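Local coordinates for envelope glycoprotein (Bourbon virus, PDB 5ZKX) that probably drives fusion of the viral and host membranes as a trimeric class III envelope glycoprotein, captured here in its postfusion form, at residues L28-T33 / I206-E211; R49-S54 / S71-P76. One frame throughout, in Å; residues are numbered along the deposited sequence.

Overall arrangement
Following the chain from the N terminus, strand 26-36 comes first, and strand 44-58 is the next strand after it. Interaction 2 closes a short hairpin loop, pairing 49-54 with 71-76 across 16 intervening residues. The chain then runs on through strand 134-148 and others before strand 200-210 returns to strand 26-36 in interaction 1, which closes a 172-residue loop with interaction 2 nested inside it. The two contacts lie on opposite sides of the chain's centre, about 56 Å apart between centres, and do not touch. Interaction 1 ties two inner strands of a seven-stranded mixed sheet; interaction 2 builds part of a separate antiparallel sheet of the elongated molecule.

Interaction 1 of 2, residues L28-T33 / I206-E211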
loop_
_atom_site.group_PDB
_atom_site.type_symbol
_atom_site.label_atom_id
_atom_site.label_comp_id
_atom_site.label_asym_id
_atom_site.label_seq_id
_atom_site.Cartn_x
_atom_site.Cartn_y
_atom_site.Cartn_z
ATOM N N LEU A 28 14.574 1.195 -25.256
ATOM C CA LEU A 28 15.106 2.504 -25.596
ATOM C C LEU A 28 15.896 3.071 -24.427
ATOM O O LEU A 28 15.543 2.861 -23.263
ATOM C CB LEU A 28 13.984 3.474 -25.974
ATOM C CG LEU A 28 13.417 3.375 -27.388
ATOM C CD1 LEU A 28 12.054 4.030 -27.441
ATOM C CD2 LEU A 28 14.364 4.016 -28.393
ATOM N N GLN A 29 16.970 3.779 -24.747
ATOM C CA GLN A 29 17.685 4.622 -23.796
ATOM C C GLN A 29 17.326 6.054 -24.172
ATOM O O GLN A 29 17.826 6.588 -25.168
ATOM C CB GLN A 29 19.189 4.378 -23.851
ATOM C CG GLN A 29 19.609 2.992 -23.419
ATOM C CD GLN A 29 19.764 2.874 -21.919
ATOM O OE1 GLN A 29 19.766 3.874 -21.202
ATOM N NE2 GLN A 29 19.895 1.645 -21.432
ATOM N N ILE A 30 16.445 6.665 -23.387
ATOM C CA ILE A 30 15.902 7.979 -23.710
ATOM C C ILE A 30 16.723 9.046 -22.999
ATOM O O ILE A 30 16.853 9.032 -21.770
ATOM C CB ILE A 30 14.417 8.068 -23.332
ATOM C CG1 ILE A 30 13.609 7.076 -24.173
ATOM C CG2 ILE A 30 13.903 9.485 -23.530
ATOM C CD1 ILE A 30 12.113 7.236 -24.046
ATOM N N LYS A 31 17.279 9.972 -23.776
ATOM C CA LYS A 31 18.108 11.043 -23.237
ATOM C C LYS A 31 17.213 12.157 -22.710
ATOM O O LYS A 31 16.412 12.725 -23.461
ATOM C CB LYS A 31 19.051 11.564 -24.318
ATOM C CG LYS A 31 20.174 12.448 -23.821
ATOM C CD LYS A 31 20.955 13.007 -24.995
ATOM C CE LYS A 31 22.222 13.715 -24.546
ATOM N NZ LYS A 31 22.952 14.303 -25.705
ATOM N N VAL A 32 17.342 12.469 -21.419
ATOM C CA VAL A 32 16.465 13.419 -20.750
ATOM C C VAL A 32 17.297 14.369 -19.899
ATOM O O VAL A 32 18.418 14.060 -19.486
ATOM C CB VAL A 32 15.406 12.717 -19.866
ATOM C CG1 VAL A 32 14.520 11.803 -20.693
ATOM C CG2 VAL A 32 16.080 11.937 -18.742
ATOM N N THR A 33 16.729 15.542 -19.645
ATOM C CA THR A 33 17.198 16.412 -18.576
ATOM C C THR A 33 16.359 16.120 -17.337
ATOM O O THR A 33 15.126 16.173 -17.390
ATOM C CB THR A 33 17.099 17.883 -18.976
ATOM O OG1 THR A 33 18.191 18.214 -19.843
ATOM C CG2 THR A 33 17.156 18.775 -17.747
ATOM N N ILE A 206 17.589 7.291 -19.487
ATOM C CA ILE A 206 16.772 6.389 -18.681
ATOM C C ILE A 206 16.292 5.244 -19.567
ATOM O O ILE A 206 15.968 5.460 -20.742
ATOM C CB ILE A 206 15.599 7.129 -18.014
ATOM C CG1 ILE A 206 14.622 7.671 -19.058
ATOM C CG2 ILE A 206 16.113 8.255 -17.124
ATOM C CD1 ILE A 206 13.301 8.093 -18.483
ATOM N N PRO A 207 16.259 4.013 -19.062
ATOM C CA PRO A 207 15.786 2.894 -19.883
ATOM C C PRO A 207 14.267 2.853 -19.949
ATOM O O PRO A 207 13.571 3.115 -18.965
ATOM C CB PRO A 207 16.346 1.667 -19.154
ATOM C CG PRO A 207 16.451 2.107 -17.725
ATOM C CD PRO A 207 16.805 3.567 -17.768
ATOM N N CYS A 208 13.752 2.518 -21.130
ATOM C CA CYS A 208 12.318 2.480 -21.365
ATOM C C CYS A 208 11.980 1.315 -22.281
ATOM O O CYS A 208 12.853 0.728 -22.924
ATOM C CB CYS A 208 11.804 3.792 -21.985
ATOM S SG CYS A 208 12.166 5.287 -21.033
ATOM N N PHE A 209 10.692 0.983 -22.326
ATOM C CA PHE A 209 10.147 0.006 -23.262
ATOM C C PHE A 209 9.069 0.693 -24.086
ATOM O O PHE A 209 8.076 1.178 -23.535
ATOM C CB PHE A 209 9.580 -1.210 -22.530
ATOM C CG PHE A 209 10.630 -2.079 -21.902
ATOM C CD1 PHE A 209 11.352 -2.973 -22.667
ATOM C CD2 PHE A 209 10.901 -1.993 -20.549
ATOM C CE1 PHE A 209 12.322 -3.766 -22.094
ATOM C CE2 PHE A 209 11.870 -2.788 -19.972
ATOM C CZ PHE A 209 12.583 -3.670 -20.747
ATOM N N LYS A 210 9.265 0.732 -25.402
ATOM C CA LYS A 210 8.352 1.413 -26.310
ATOM C C LYS A 210 7.278 0.436 -26.766
ATOM O O LYS A 210 7.592 -0.591 -27.372
ATOM C CB LYS A 210 9.116 1.969 -27.507
ATOM C CG LYS A 210 8.263 2.685 -28.536
ATOM C CD LYS A 210 9.133 3.177 -29.682
ATOM C CE LYS A 210 8.490 4.337 -30.419
ATOM N NZ LYS A 210 9.504 5.160 -31.141
ATOM N N GLU A 211 6.019 0.759 -26.493
ATOM C CA GLU A 211 4.916 -0.144 -26.812
ATOM C C GLU A 211 3.872 0.524 -27.702
ATOM O O GLU A 211 4.180 0.992 -28.800
ATOM C CB GLU A 211 4.263 -0.651 -25.525
ATOM C CG GLU A 211 2.945 -1.382 -25.725
ATOM C CD GLU A 211 3.129 -2.862 -26.016
ATOM O OE1 GLU A 211 3.647 -3.194 -27.104
ATOM O OE2 GLU A 211 2.755 -3.693 -25.161
#
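The flat amide of Q29 and the ring of P207 lie on one face of an antiparallel strand pair and meet only loosely, Q29 NE2 standing 4.2 Å from P207 CB. A bend at chi2 (-85°) swings the Q29 amide back toward the proline. The ring of F209 leaves the pair and meets Y296 of a second subunit edge-to-face, and P207 packs on the same tyrosine; the face that carries P207 and F209 is therefore turned toward the second subunit. The two strands, 26-36 and 200-210, are neighbours inside a seven-stranded mixed sheet, and their short segments run at 127° to each other, a marked twist. Two hydrogen-bonded pairs, L28 with C208 and I30 with I206, flank the non-hydrogen-bonded pair of Q29 with P207, where proline has no N-H to give. Four backbone bonds result; the shortest runs from C208 N to L28 O at 2.8 Å. P207 CA adds a CA-H...O contact to the same oxygen at 3.4 Å. The other face is mostly apolar: L28, I30, V32, I206 and C208, with the aliphatic part of K210. I30 reaches C208 with the tip of its longer branch, CD1 lying 3.6 Å from SG, and that sulfur is bonded to C236 on the adjoining strand 234-238, so the disulfide staples the next strand of the sheet beside this pair. Farther along, I206 and V32 cross at about a right angle, their CG2 methyls 4.0 Å apart. I206 CG1 sits between its own backbone N and carbonyl carbon (chi1 65°), which turns it toward I30 O. F234 is touched by L28, I30 and K210 alike. At the far end the extended aliphatic chain of K210 runs obliquely past L28, whose CD1 methyl rests 3.6 Å from K210 CB.

Interaction 2 of 2, residues R49-S54 / S71-P76; sequences RAYWRS and SLNPKP
This is the backbone ladder of a beta hairpin, strand 44-58 folding back on strand 67-74 in an antiparallel sheet, with strand 134-148 on the other side of 44-58. Y51 with N73 and R53 with S71 are hydrogen-bonded pairs, and K75 N extends the ladder by hydrogen-bonding R49 O. Between these two pairs, W52 and L72 form a non-hydrogen-bonded pair, CE3 at the indole edge 3.8 Å from L72 CG. N73 lays its CB over one face of the Y51 ring, 3.8 Å from the centroid, a CH-pi contact, while K75 CG meets the ring edge. S71 OG donates to N73 OD1 at 2.6 Å, which should fix the rotation of that amide. Beyond strand 67-74 the K75 backbone is still held: R49 reaches it with CG anti to its N (chi1 174°) and a turn at chi3, so that NE gives a hydrogen bond of 2.7 Å to K75 O, near the planes of both groups. R49 NH1 is bridged to E81. Y440 of a third subunit stacks edge-to-face on W52 and its OH is hydrogen-bonded to L72 N. Such a long, disulfide-tied hairpin (C56-C68) is consistent with the fusion domain of gp64-like class III fusion proteins.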
loop_
_atom_site.group_PDB
_atom_site.type_symbol
_atom_site.label_atom_id
_atom_site.label_comp_id
_atom_site.label_asym_id
_atom_site.label_seq_id
_atom_site.Cartn_x
_atom_site.Cartn_y
_atom_site.Cartn_z
ATOM N N ARG A 49 4.556 28.203 19.993
ATOM C CA ARG A 49 4.485 28.859 21.288
ATOM C C ARG A 49 3.133 29.538 21.415
ATOM O O ARG A 49 2.642 30.142 20.458
ATOM C CB ARG A 49 5.608 29.885 21.472
ATOM C CG ARG A 49 5.487 30.697 22.752
ATOM C CD ARG A 49 6.693 31.589 22.963
ATOM N NE ARG A 49 6.883 32.532 21.867
ATOM C CZ ARG A 49 8.017 33.188 21.647
ATOM N NH1 ARG A 49 9.054 32.995 22.450
ATOM N NH2 ARG A 49 8.116 34.031 20.628
ATOM N N ALA A 50 2.536 29.428 22.599
ATOM C CA ALA A 50 1.293 30.116 22.909
ATOM C C ALA A 50 1.213 30.298 24.418
ATOM O O ALA A 50 1.998 29.723 25.177
ATOM C CB ALA A 50 0.076 29.348 22.384
ATOM N N TYR A 51 0.249 31.108 24.845
ATOM C CA TYR A 51 0.005 31.286 26.266
ATOM C C TYR A 51 -1.492 31.364 26.532
ATOM O O TYR A 51 -2.250 31.950 25.753
ATOM C CB TYR A 51 0.723 32.534 26.817
ATOM C CG TYR A 51 0.250 33.876 26.290
ATOM C CD1 TYR A 51 -0.832 34.529 26.866
ATOM C CD2 TYR A 51 0.913 34.508 25.246
ATOM C CE1 TYR A 51 -1.257 35.756 26.401
ATOM C CE2 TYR A 51 0.495 35.740 24.775
ATOM C CZ TYR A 51 -0.591 36.359 25.359
ATOM O OH TYR A 51 -1.019 37.583 24.899
ATOM N N TRP A 52 -1.902 30.749 27.632
ATOM C CA TRP A 52 -3.259 30.871 28.138
ATOM C C TRP A 52 -3.294 31.973 29.189
ATOM O O TRP A 52 -2.502 31.957 30.137
ATOM C CB TRP A 52 -3.722 29.543 28.736
ATOM C CG TRP A 52 -4.902 29.666 29.633
ATOM C CD1 TRP A 52 -4.892 29.735 30.997
ATOM C CD2 TRP A 52 -6.276 29.731 29.236
ATOM N NE1 TRP A 52 -6.176 29.841 31.471
ATOM C CE2 TRP A 52 -7.044 29.840 30.409
ATOM C CE3 TRP A 52 -6.930 29.712 28.000
ATOM C CZ2 TRP A 52 -8.433 29.927 30.385
ATOM C CZ3 TRP A 52 -8.309 29.799 27.978
ATOM C CH2 TRP A 52 -9.044 29.905 29.162
ATOM N N ARG A 53 -4.197 32.935 29.013
ATOM C CA ARG A 53 -4.326 34.059 29.930
ATOM C C ARG A 53 -5.739 34.102 30.487
ATOM O O ARG A 53 -6.709 33.999 29.731
ATOM C CB ARG A 53 -3.990 35.383 29.238
ATOM C CG ARG A 53 -4.325 36.617 30.067
ATOM C CD ARG A 53 -4.594 37.815 29.177
ATOM N NE ARG A 53 -3.359 38.395 28.658
ATOM C CZ ARG A 53 -3.284 39.112 27.541
ATOM N NH1 ARG A 53 -4.374 39.337 26.817
ATOM N NH2 ARG A 53 -2.117 39.605 27.146
ATOM N N SER A 54 -5.853 34.252 31.807
ATOM C CA SER A 54 -7.144 34.389 32.478
ATOM C C SER A 54 -7.075 35.598 33.404
ATOM O O SER A 54 -6.522 35.515 34.505
ATOM C CB SER A 54 -7.513 33.127 33.249
ATOM O OG SER A 54 -8.881 33.155 33.620
ATOM N N SER A 71 -8.235 34.062 27.201
ATOM C CA SER A 71 -7.843 33.977 25.802
ATOM C C SER A 71 -6.681 33.006 25.642
ATOM O O SER A 71 -5.812 32.917 26.513
ATOM C CB SER A 71 -7.455 35.355 25.256
ATOM O OG SER A 71 -6.368 35.898 25.984
ATOM N N LEU A 72 -6.687 32.277 24.527
ATOM C CA LEU A 72 -5.542 31.496 24.068
ATOM C C LEU A 72 -4.873 32.294 22.958
ATOM O O LEU A 72 -5.453 32.473 21.883
ATOM C CB LEU A 72 -5.974 30.123 23.559
ATOM C CG LEU A 72 -5.809 28.880 24.430
ATOM C CD1 LEU A 72 -6.392 27.687 23.692
ATOM C CD2 LEU A 72 -4.350 28.635 24.781
ATOM N N ASN A 73 -3.662 32.781 23.216
ATOM C CA ASN A 73 -3.000 33.665 22.268
ATOM C C ASN A 73 -1.756 33.008 21.698
ATOM O O ASN A 73 -0.890 32.556 22.459
ATOM C CB ASN A 73 -2.627 34.991 22.936
ATOM C CG ASN A 73 -3.829 35.715 23.506
ATOM O OD1 ASN A 73 -4.111 35.624 24.698
ATOM N ND2 ASN A 73 -4.544 36.437 22.653
ATOM N N PRO A 74 -1.631 32.940 20.374
ATOM C CA PRO A 74 -0.419 32.379 19.774
ATOM C C PRO A 74 0.681 33.424 19.668
ATOM O O PRO A 74 0.449 34.568 19.272
ATOM C CB PRO A 74 -0.895 31.940 18.386
ATOM C CG PRO A 74 -1.957 32.943 18.049
ATOM C CD PRO A 74 -2.631 33.309 19.356
ATOM N N LYS A 75 1.891 33.020 20.035
ATOM C CA LYS A 75 3.077 33.864 19.914
ATOM C C LYS A 75 4.139 33.061 19.179
ATOM O O LYS A 75 5.096 32.561 19.789
ATOM C CB LYS A 75 3.562 34.345 21.281
ATOM C CG LYS A 75 2.817 35.570 21.801
ATOM C CD LYS A 75 3.133 36.812 20.976
ATOM C CE LYS A 75 2.046 37.867 21.128
ATOM N NZ LYS A 75 2.286 39.057 20.261
ATOM N N PRO A 76 3.997 32.908 17.866
ATOM C CA PRO A 76 4.969 32.132 17.096
ATOM C C PRO A 76 6.330 32.804 17.123
ATOM O O PRO A 76 6.428 34.030 16.972
ATOM C CB PRO A 76 4.374 32.125 15.680
ATOM C CG PRO A 76 3.500 33.327 15.635
ATOM C CD PRO A 76 2.942 33.483 17.011
#